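Long-range contacts in putative electron transport related protein (Corynebacterium diphtheriae, PDB 4PQ1), which probably acts as a DsbF-like thiol-disulfide oxidoreductase, passing electrons through the paired cysteines of a thioredoxin-like fold: residues K45-W55 / D75-D86; R60-H70 / F95-Y103. All coordinates share one frame; numbering follows the deposited sequence.

Contact 1: residues K45-W55 / D75-D86; sequences KIVVLNAWGQW and DKGTVVGINVRD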
loop_
_atom_site.group_PDB
_atom_site.type_symbol
_atom_site.label_atom_id
_atom_site.label_comp_id
_atom_site.label_asym_id
_atom_site.label_seq_id
_atom_site.Cartn_x
_atom_site.Cartn_y
_atom_site.Cartn_z
ATOM N N LYS A 45 -14.341 -1.601 2.164
ATOM C CA LYS A 45 -13.832 -1.452 0.803
ATOM C C LYS A 45 -12.447 -2.097 0.668
ATOM O O LYS A 45 -11.681 -2.171 1.637
ATOM C CB LYS A 45 -13.771 0.020 0.420
ATOM C CG LYS A 45 -15.096 0.768 0.470
ATOM C CD LYS A 45 -15.938 0.482 -0.758
ATOM C CE LYS A 45 -17.041 1.523 -0.920
ATOM N NZ LYS A 45 -18.088 1.069 -1.884
ATOM N N ILE A 46 -12.140 -2.583 -0.527
ATOM C CA ILE A 46 -10.822 -3.132 -0.803
ATOM C C ILE A 46 -9.771 -2.009 -0.748
ATOM O O ILE A 46 -10.031 -0.884 -1.181
ATOM C CB ILE A 46 -10.781 -3.821 -2.176
ATOM C CG1 ILE A 46 -11.708 -5.034 -2.195
ATOM C CG2 ILE A 46 -9.366 -4.247 -2.530
ATOM C CD1 ILE A 46 -11.780 -5.680 -3.562
ATOM N N VAL A 47 -8.607 -2.305 -0.178
ATOM C CA VAL A 47 -7.574 -1.302 -0.026
ATOM C C VAL A 47 -6.204 -1.863 -0.395
ATOM O O VAL A 47 -5.743 -2.862 0.187
ATOM C CB VAL A 47 -7.522 -0.745 1.406
ATOM C CG1 VAL A 47 -6.334 0.181 1.549
ATOM C CG2 VAL A 47 -8.821 0.003 1.748
ATOM N N VAL A 48 -5.559 -1.223 -1.373
ATOM C CA VAL A 48 -4.212 -1.616 -1.760
ATOM C C VAL A 48 -3.198 -0.622 -1.207
ATOM O O VAL A 48 -3.135 0.527 -1.658
ATOM C CB VAL A 48 -4.064 -1.715 -3.294
ATOM C CG1 VAL A 48 -2.659 -2.143 -3.663
ATOM C CG2 VAL A 48 -5.075 -2.698 -3.853
ATOM N N LEU A 49 -2.421 -1.072 -0.220
ATOM C CA LEU A 49 -1.359 -0.260 0.401
ATOM C C LEU A 49 -0.045 -0.423 -0.332
ATOM O O LEU A 49 0.379 -1.547 -0.635
ATOM C CB LEU A 49 -1.142 -0.662 1.863
ATOM C CG LEU A 49 -2.299 -0.626 2.838
ATOM C CD1 LEU A 49 -1.883 -1.376 4.086
ATOM C CD2 LEU A 49 -2.644 0.820 3.139
ATOM N N ASN A 50 0.620 0.697 -0.576
ATOM C CA ASN A 50 1.883 0.698 -1.291
ATOM C C ASN A 50 2.852 1.677 -0.662
ATOM O O ASN A 50 2.575 2.880 -0.579
ATOM C CB ASN A 50 1.658 1.036 -2.766
ATOM C CG ASN A 50 2.947 1.161 -3.533
ATOM O OD1 ASN A 50 3.365 2.266 -3.852
ATOM N ND2 ASN A 50 3.596 0.034 -3.824
ATOM N N ALA A 51 3.966 1.143 -0.171
ATOM C CA ALA A 51 5.046 1.964 0.368
ATOM C C ALA A 51 5.973 2.374 -0.768
ATOM O O ALA A 51 6.443 1.527 -1.539
ATOM C CB ALA A 51 5.810 1.216 1.436
ATOM N N TRP A 52 6.230 3.673 -0.872
ATOM C CA TRP A 52 6.938 4.216 -2.018
ATOM C C TRP A 52 7.692 5.479 -1.629
ATOM O O TRP A 52 7.487 6.020 -0.543
ATOM C CB TRP A 52 5.952 4.530 -3.147
ATOM C CG TRP A 52 5.053 5.722 -2.852
ATOM C CD1 TRP A 52 3.880 5.716 -2.149
ATOM C CD2 TRP A 52 5.270 7.086 -3.254
ATOM N NE1 TRP A 52 3.348 6.993 -2.096
ATOM C CE2 TRP A 52 4.186 7.849 -2.767
ATOM C CE3 TRP A 52 6.262 7.729 -3.996
ATOM C CZ2 TRP A 52 4.083 9.231 -2.982
ATOM C CZ3 TRP A 52 6.158 9.109 -4.209
ATOM C CH2 TRP A 52 5.072 9.839 -3.707
ATOM N N GLY A 53 8.565 5.940 -2.522
ATOM C CA GLY A 53 9.241 7.222 -2.373
ATOM C C GLY A 53 9.664 7.612 -3.773
ATOM O O GLY A 53 9.976 6.731 -4.575
ATOM N N GLN A 54 9.661 8.903 -4.092
ATOM C CA GLN A 54 10.068 9.345 -5.431
ATOM C C GLN A 54 11.544 9.059 -5.709
ATOM O O GLN A 54 11.959 9.030 -6.863
ATOM C CB GLN A 54 9.766 10.836 -5.627
ATOM C CG GLN A 54 10.424 11.758 -4.621
ATOM C CD GLN A 54 11.880 12.029 -4.940
ATOM O OE1 GLN A 54 12.229 12.356 -6.078
ATOM N NE2 GLN A 54 12.742 11.875 -3.938
ATOM N N TRP A 55 12.322 8.843 -4.651
ATOM C CA TRP A 55 13.761 8.582 -4.742
ATOM C C TRP A 55 14.045 7.153 -5.190
ATOM O O TRP A 55 15.195 6.745 -5.369
ATOM C CB TRP A 55 14.418 8.835 -3.378
ATOM C CG TRP A 55 13.653 8.143 -2.298
ATOM C CD1 TRP A 55 12.688 8.688 -1.488
ATOM C CD2 TRP A 55 13.743 6.762 -1.945
ATOM N NE1 TRP A 55 12.198 7.729 -0.634
ATOM C CE2 TRP A 55 12.822 6.537 -0.903
ATOM C CE3 TRP A 55 14.518 5.693 -2.402
ATOM C CZ2 TRP A 55 12.650 5.284 -0.325
ATOM C CZ3 TRP A 55 14.350 4.458 -1.821
ATOM C CH2 TRP A 55 13.422 4.259 -0.796
ATOM N N ASP A 75 -15.224 2.255 -7.485
ATOM C CA ASP A 75 -16.099 2.369 -6.315
ATOM C C ASP A 75 -15.728 1.392 -5.211
ATOM O O ASP A 75 -15.794 1.708 -4.022
ATOM C CB ASP A 75 -17.552 2.126 -6.717
ATOM C CG ASP A 75 -18.373 3.383 -6.691
ATOM O OD1 ASP A 75 -17.900 4.379 -6.107
ATOM O OD2 ASP A 75 -19.493 3.375 -7.242
ATOM N N LYS A 76 -15.343 0.196 -5.635
ATOM C CA LYS A 76 -15.139 -0.945 -4.758
ATOM C C LYS A 76 -13.948 -0.797 -3.823
ATOM O O LYS A 76 -13.793 -1.579 -2.883
ATOM C CB LYS A 76 -14.975 -2.195 -5.611
ATOM C CG LYS A 76 -16.137 -2.407 -6.570
ATOM C CD LYS A 76 -17.466 -2.395 -5.817
ATOM C CE LYS A 76 -18.571 -3.085 -6.610
ATOM N NZ LYS A 76 -18.820 -2.400 -7.905
ATOM N N GLY A 77 -13.101 0.200 -4.081
ATOM C CA GLY A 77 -11.938 0.422 -3.241
ATOM C C GLY A 77 -11.000 1.520 -3.696
ATOM O O GLY A 77 -11.402 2.450 -4.394
ATOM N N THR A 78 -9.736 1.397 -3.300
ATOM C CA THR A 78 -8.766 2.471 -3.467
ATOM C C THR A 78 -7.343 1.968 -3.258
ATOM O O THR A 78 -7.115 0.995 -2.534
ATOM C CB THR A 78 -9.025 3.626 -2.467
ATOM O OG1 THR A 78 -8.244 4.768 -2.832
ATOM C CG2 THR A 78 -8.624 3.217 -1.051
ATOM N N VAL A 79 -6.384 2.633 -3.895
ATOM C CA VAL A 79 -4.987 2.487 -3.511
ATOM C C VAL A 79 -4.707 3.548 -2.451
ATOM O O VAL A 79 -5.272 4.640 -2.501
ATOM C CB VAL A 79 -4.027 2.649 -4.718
ATOM C CG1 VAL A 79 -2.567 2.580 -4.269
ATOM C CG2 VAL A 79 -4.314 1.573 -5.779
ATOM N N VAL A 80 -3.885 3.211 -1.467
ATOM C CA VAL A 80 -3.374 4.199 -0.514
ATOM C C VAL A 80 -1.865 4.099 -0.413
ATOM O O VAL A 80 -1.331 3.066 -0.030
ATOM C CB VAL A 80 -3.966 4.019 0.884
ATOM C CG1 VAL A 80 -3.289 4.992 1.849
ATOM C CG2 VAL A 80 -5.459 4.247 0.845
ATOM N N GLY A 81 -1.167 5.168 -0.776
ATOM C CA GLY A 81 0.277 5.131 -0.762
ATOM C C GLY A 81 0.794 5.411 0.623
ATOM O O GLY A 81 0.166 6.121 1.418
ATOM N N ILE A 82 1.947 4.840 0.926
ATOM C CA ILE A 82 2.644 5.182 2.155
ATOM C C ILE A 82 4.021 5.711 1.748
ATOM O O ILE A 82 4.944 4.948 1.471
ATOM C CB ILE A 82 2.754 3.971 3.104
ATOM C CG1 ILE A 82 1.355 3.469 3.464
ATOM C CG2 ILE A 82 3.540 4.316 4.365
ATOM C CD1 ILE A 82 1.358 2.229 4.311
ATOM N N ASN A 83 4.140 7.029 1.697
ATOM C CA ASN A 83 5.356 7.689 1.230
ATOM C C ASN A 83 6.410 7.659 2.329
ATOM O O ASN A 83 6.228 8.272 3.391
ATOM C CB ASN A 83 5.004 9.114 0.787
ATOM C CG ASN A 83 6.216 9.945 0.377
ATOM O OD1 ASN A 83 6.431 11.021 0.921
ATOM N ND2 ASN A 83 7.002 9.454 -0.575
ATOM N N VAL A 84 7.482 6.891 2.116
ATOM C CA VAL A 84 8.510 6.769 3.147
ATOM C C VAL A 84 9.848 7.376 2.666
ATOM O O VAL A 84 10.108 7.439 1.468
ATOM C CB VAL A 84 8.718 5.291 3.580
ATOM C CG1 VAL A 84 7.369 4.659 4.016
ATOM C CG2 VAL A 84 9.355 4.470 2.465
ATOM N N ARG A 85 10.659 7.848 3.611
ATOM C CA ARG A 85 12.034 8.283 3.331
ATOM C C ARG A 85 12.103 9.443 2.346
ATOM O O ARG A 85 13.151 9.733 1.775
ATOM C CB ARG A 85 12.872 7.119 2.804
ATOM C CG ARG A 85 13.640 6.381 3.871
ATOM C CD ARG A 85 14.044 4.975 3.429
ATOM N NE ARG A 85 13.621 4.039 4.451
ATOM C CZ ARG A 85 13.409 2.741 4.281
ATOM N NH1 ARG A 85 13.593 2.157 3.102
ATOM N NH2 ARG A 85 13.008 2.027 5.322
ATOM N N ASP A 86 10.972 10.106 2.158
ATOM C CA ASP A 86 10.941 11.372 1.459
ATOM C C ASP A 86 10.871 12.471 2.508
ATOM O O ASP A 86 9.787 12.899 2.915
ATOM C CB ASP A 86 9.767 11.433 0.486
ATOM C CG ASP A 86 10.187 11.136 -0.937
ATOM O OD1 ASP A 86 11.257 11.636 -1.341
ATOM O OD2 ASP A 86 9.453 10.414 -1.650
#

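Contact 2: residues R60-H70 / F95-Y103; sequences RSESDDLQEVH and FVKDNGITY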
loop_
_atom_site.group_PDB
_atom_site.type_symbol
_atom_site.label_atom_id
_atom_site.label_comp_id
_atom_site.label_asym_id
_atom_site.label_seq_id
_atom_site.Cartn_x
_atom_site.Cartn_y
_atom_site.Cartn_z
ATOM N N ARG A 60 9.004 4.427 -9.064
ATOM C CA ARG A 60 8.730 5.216 -10.280
ATOM C C ARG A 60 8.283 4.326 -11.444
ATOM O O ARG A 60 7.325 4.631 -12.165
ATOM C CB ARG A 60 9.976 6.025 -10.687
ATOM C CG ARG A 60 10.449 7.021 -9.612
ATOM C CD ARG A 60 11.489 8.035 -10.116
ATOM N NE ARG A 60 12.740 7.408 -10.538
ATOM C CZ ARG A 60 13.794 7.224 -9.741
ATOM N NH1 ARG A 60 13.749 7.608 -8.468
ATOM N NH2 ARG A 60 14.898 6.650 -10.208
ATOM N N SER A 61 9.004 3.224 -11.613
ATOM C CA SER A 61 8.709 2.205 -12.609
ATOM C C SER A 61 7.300 1.594 -12.486
ATOM O O SER A 61 6.606 1.426 -13.487
ATOM C CB SER A 61 9.775 1.108 -12.498
ATOM O OG SER A 61 9.445 -0.034 -13.251
ATOM N N GLU A 62 6.873 1.270 -11.263
ATOM C CA GLU A 62 5.591 0.595 -11.063
ATOM C C GLU A 62 4.451 1.591 -10.814
ATOM O O GLU A 62 3.324 1.199 -10.522
ATOM C CB GLU A 62 5.680 -0.386 -9.887
ATOM C CG GLU A 62 5.770 0.304 -8.543
ATOM C CD GLU A 62 5.547 -0.610 -7.327
ATOM O OE1 GLU A 62 5.555 -0.049 -6.213
ATOM O OE2 GLU A 62 5.368 -1.852 -7.456
ATOM N N SER A 63 4.743 2.881 -10.948
ATOM C CA SER A 63 3.794 3.920 -10.537
ATOM C C SER A 63 2.544 3.949 -11.412
ATOM O O SER A 63 1.428 4.067 -10.905
ATOM C CB SER A 63 4.480 5.297 -10.554
ATOM O OG SER A 63 3.570 6.341 -10.226
ATOM N N ASP A 64 2.735 3.843 -12.725
ATOM C CA ASP A 64 1.611 3.856 -13.649
ATOM C C ASP A 64 0.653 2.702 -13.384
ATOM O O ASP A 64 -0.568 2.841 -13.524
ATOM C CB ASP A 64 2.101 3.778 -15.087
ATOM C CG ASP A 64 2.688 5.096 -15.580
ATOM O OD1 ASP A 64 2.354 6.160 -15.009
ATOM O OD2 ASP A 64 3.472 5.058 -16.554
ATOM N N ASP A 65 1.215 1.553 -13.019
ATOM C CA ASP A 65 0.419 0.357 -12.807
ATOM C C ASP A 65 -0.455 0.504 -11.568
ATOM O O ASP A 65 -1.622 0.104 -11.565
ATOM C CB ASP A 65 1.326 -0.870 -12.700
ATOM C CG ASP A 65 1.620 -1.496 -14.058
ATOM O OD1 ASP A 65 1.296 -0.873 -15.098
ATOM O OD2 ASP A 65 2.172 -2.615 -14.097
ATOM N N LEU A 66 0.098 1.092 -10.517
ATOM C CA LEU A 66 -0.682 1.314 -9.311
ATOM C C LEU A 66 -1.818 2.286 -9.621
ATOM O O LEU A 66 -2.907 2.154 -9.089
ATOM C CB LEU A 66 0.208 1.836 -8.183
ATOM C CG LEU A 66 1.246 0.846 -7.640
ATOM C CD1 LEU A 66 2.311 1.596 -6.867
ATOM C CD2 LEU A 66 0.579 -0.150 -6.734
ATOM N N GLN A 67 -1.568 3.246 -10.504
ATOM C CA GLN A 67 -2.623 4.156 -10.941
ATOM C C GLN A 67 -3.707 3.360 -11.648
ATOM O O GLN A 67 -4.898 3.619 -11.491
ATOM C CB GLN A 67 -2.075 5.253 -11.872
ATOM C CG GLN A 67 -3.126 6.298 -12.276
ATOM C CD GLN A 67 -3.754 6.991 -11.073
ATOM O OE1 GLN A 67 -3.127 7.119 -10.017
ATOM N NE2 GLN A 67 -4.987 7.447 -11.227
ATOM N N GLU A 68 -3.280 2.377 -12.423
ATOM C CA GLU A 68 -4.191 1.555 -13.196
ATOM C C GLU A 68 -5.130 0.777 -12.270
ATOM O O GLU A 68 -6.355 0.830 -12.410
ATOM C CB GLU A 68 -3.383 0.609 -14.075
ATOM C CG GLU A 68 -4.178 -0.176 -15.071
ATOM C CD GLU A 68 -3.279 -1.067 -15.895
ATOM O OE1 GLU A 68 -2.150 -0.628 -16.230
ATOM O OE2 GLU A 68 -3.699 -2.208 -16.187
ATOM N N VAL A 69 -4.529 0.076 -11.314
ATOM C CA VAL A 69 -5.241 -0.664 -10.273
ATOM C C VAL A 69 -6.215 0.226 -9.520
ATOM O O VAL A 69 -7.352 -0.164 -9.283
ATOM C CB VAL A 69 -4.251 -1.295 -9.270
ATOM C CG1 VAL A 69 -4.989 -1.956 -8.109
ATOM C CG2 VAL A 69 -3.368 -2.307 -9.966
ATOM N N HIS A 70 -5.775 1.425 -9.154
ATOM C CA HIS A 70 -6.643 2.362 -8.443
ATOM C C HIS A 70 -7.913 2.627 -9.224
ATOM O O HIS A 70 -9.018 2.610 -8.677
ATOM C CB HIS A 70 -5.935 3.679 -8.182
ATOM C CG HIS A 70 -6.775 4.674 -7.451
ATOM N ND1 HIS A 70 -7.181 4.491 -6.147
ATOM C CD2 HIS A 70 -7.292 5.864 -7.839
ATOM C CE1 HIS A 70 -7.920 5.515 -5.768
ATOM N NE2 HIS A 70 -8.001 6.367 -6.776
ATOM N N PHE A 95 6.048 14.783 -7.471
ATOM C CA PHE A 95 5.956 13.494 -8.157
ATOM C C PHE A 95 4.514 13.065 -8.401
ATOM O O PHE A 95 4.209 12.452 -9.422
ATOM C CB PHE A 95 6.682 12.409 -7.362
ATOM C CG PHE A 95 6.615 11.055 -7.997
ATOM C CD1 PHE A 95 7.521 10.695 -8.984
ATOM C CD2 PHE A 95 5.641 10.133 -7.608
ATOM C CE1 PHE A 95 7.464 9.452 -9.579
ATOM C CE2 PHE A 95 5.576 8.878 -8.202
ATOM C CZ PHE A 95 6.495 8.538 -9.192
ATOM N N VAL A 96 3.623 13.379 -7.469
ATOM C CA VAL A 96 2.244 12.892 -7.565
ATOM C C VAL A 96 1.463 13.675 -8.624
ATOM O O VAL A 96 0.678 13.104 -9.388
ATOM C CB VAL A 96 1.527 12.960 -6.189
ATOM C CG1 VAL A 96 0.047 13.211 -6.354
ATOM C CG2 VAL A 96 1.773 11.671 -5.402
ATOM N N LYS A 97 1.693 14.979 -8.688
ATOM C CA LYS A 97 1.039 15.779 -9.718
ATOM C C LYS A 97 1.637 15.506 -11.083
ATOM O O LYS A 97 0.935 15.533 -12.084
ATOM C CB LYS A 97 1.144 17.275 -9.423
ATOM C CG LYS A 97 0.438 18.130 -10.482
ATOM C CD LYS A 97 0.543 19.622 -10.207
ATOM C CE LYS A 97 -0.494 20.393 -11.026
ATOM N NZ LYS A 97 -1.890 19.941 -10.730
ATOM N N ASP A 98 2.942 15.267 -11.122
ATOM C CA ASP A 98 3.660 15.172 -12.385
ATOM C C ASP A 98 3.266 13.924 -13.140
ATOM O O ASP A 98 3.325 13.881 -14.371
ATOM C CB ASP A 98 5.169 15.171 -12.153
ATOM C CG ASP A 98 5.726 16.560 -11.930
ATOM O OD1 ASP A 98 4.929 17.530 -11.848
ATOM O OD2 ASP A 98 6.965 16.667 -11.826
ATOM N N ASN A 99 2.869 12.901 -12.390
ATOM C CA ASN A 99 2.592 11.607 -12.989
ATOM C C ASN A 99 1.130 11.272 -12.949
ATOM O O ASN A 99 0.748 10.146 -13.246
ATOM C CB ASN A 99 3.424 10.526 -12.308
ATOM C CG ASN A 99 4.897 10.652 -12.657
ATOM O OD1 ASN A 99 5.334 10.171 -13.701
ATOM N ND2 ASN A 99 5.664 11.334 -11.805
ATOM N N GLY A 100 0.310 12.265 -12.612
ATOM C CA GLY A 100 -1.125 12.088 -12.611
ATOM C C GLY A 100 -1.621 11.013 -11.648
ATOM O O GLY A 100 -2.569 10.288 -11.951
ATOM N N ILE A 101 -0.966 10.908 -10.498
ATOM C CA ILE A 101 -1.379 9.998 -9.441
ATOM C C ILE A 101 -2.558 10.613 -8.699
ATOM O O ILE A 101 -2.430 11.680 -8.114
ATOM C CB ILE A 101 -0.227 9.728 -8.447
ATOM C CG1 ILE A 101 1.014 9.174 -9.164
ATOM C CG2 ILE A 101 -0.678 8.841 -7.308
ATOM C CD1 ILE A 101 0.732 8.129 -10.200
ATOM N N THR A 102 -3.710 9.951 -8.706
ATOM C CA THR A 102 -4.887 10.572 -8.123
ATOM C C THR A 102 -5.315 9.945 -6.809
ATOM O O THR A 102 -6.309 10.375 -6.221
ATOM C CB THR A 102 -6.079 10.528 -9.084
ATOM O OG1 THR A 102 -6.476 9.171 -9.288
ATOM C CG2 THR A 102 -5.696 11.134 -10.418
ATOM N N TYR A 103 -4.568 8.946 -6.334
ATOM C CA TYR A 103 -4.898 8.323 -5.051
ATOM C C TYR A 103 -4.093 8.910 -3.883
ATOM O O TYR A 103 -2.981 9.427 -4.080
ATOM C CB TYR A 103 -4.711 6.807 -5.135
ATOM C CG TYR A 103 -3.338 6.309 -5.515
ATOM C CD1 TYR A 103 -2.337 6.164 -4.557
ATOM C CD2 TYR A 103 -3.055 5.931 -6.821
ATOM C CE1 TYR A 103 -1.080 5.679 -4.898
ATOM C CE2 TYR A 103 -1.804 5.444 -7.170
ATOM C CZ TYR A 103 -0.826 5.318 -6.203
ATOM O OH TYR A 103 0.413 4.836 -6.535
HETATM O O HOH W 1 2.592 6.187 -7.174
#

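Contact 1: residues K45-W55 / D75-D86
D86 accepts hydrogen bonds from both the side chain and the backbone N of Q54, joining the loop after strand 77-83 to the chain leaving strand 46-52. D86 OD1 accepts from Q54 NE2 at 3.0 Å and OD2 from Q54 N at 2.9 Å, each through the lone pair facing the other oxygen. The anti lone pair of OD2 takes N83 ND2 at 2.8 Å, nearly in the plane of that amide, so OD2 is held by two donors. The bend of Q54 at chi2 (80°) turns NE2 back to OD1, with amide and carboxylate planes 40° apart. Beside it W55 turns its ring edge toward 75-86: NE1 meets V84 O at 3.0 Å within the ring plane, while CD1 lies 3.3 Å from D86 OD1.

Deeper in, the W52 indole lies across N83, whose CA sits over the five-membered ring in a CH-pi contact and whose ND2 lies over the same indole toward the rim, nearest CZ3 and CH2. W52 NE1 is hydrogen-bonded to S105 OG. Farther back, parallel backbone bonds such as V48 N to T78 O (2.9 Å) join the strands. Two adjacent parallel strands linked through helices form the beta-alpha-beta crossover of a thioredoxin-like fold.

Contact 2: residues R60-H70 / F95-Y103
The Q67 amide bonds T102 twice, through side chain and backbone, from the side of a helix. NE2 donates to T102 OG1 at 3.0 Å, almost in the amide plane, whereas OE1 accepts T102 N at 3.2 Å from well above its carbonyl plane. With CG anti to the backbone N (chi1 -176°) and a bend at chi2, Q67 carries this amide alongside Y103; amide and phenol ring are only 8° apart, and Q67 OE1 comes within 3.4 Å of Y103 CD2.

Y103 CB sits over the centre of the H70 ring, 3.5 Å from its centroid, as a CH-pi contact, while the two rings meet obliquely. At the far end of Y103, OH touches L66 CB, and a water lies 2.6 Å from Y103 OH and 3.2 Å from S63 OG, bridging them. S63 OG also packs on I101 CD1 and on the F95 ring, which R60 CG meets at CE1 (3.8 Å).

G100, at positive phi, ends helix 89-98 in a Schellman motif, and the following chain, I101-Y103, packs along helix 63-73 before strand 105-107. On that helix L66 touches helix 147-156, while H70 and Y103 reach strand 77-83.

Overall arrangement
The two contacts illustrate how a crossover is built as sheet and cover together. Their centres lie about 10 Å apart and their segments alternate along the chain: strand 46-52 leads into helix 57-61, and helix 63-73 leads into strand 77-83. The centre of contact 1 lies about 4 Å from the centre of the chain, that of contact 2 about 12 Å. Two polar links tie them, V79 N to H70 ND1 at 3.0 Å and Q54 O to R60 NH1 at 2.8 Å. Contact 1 reaches the disulfide-bonded C56 and C59 through W55, and R60 of contact 2 lies near them without touching, consistent with a thioredoxin-type redox site.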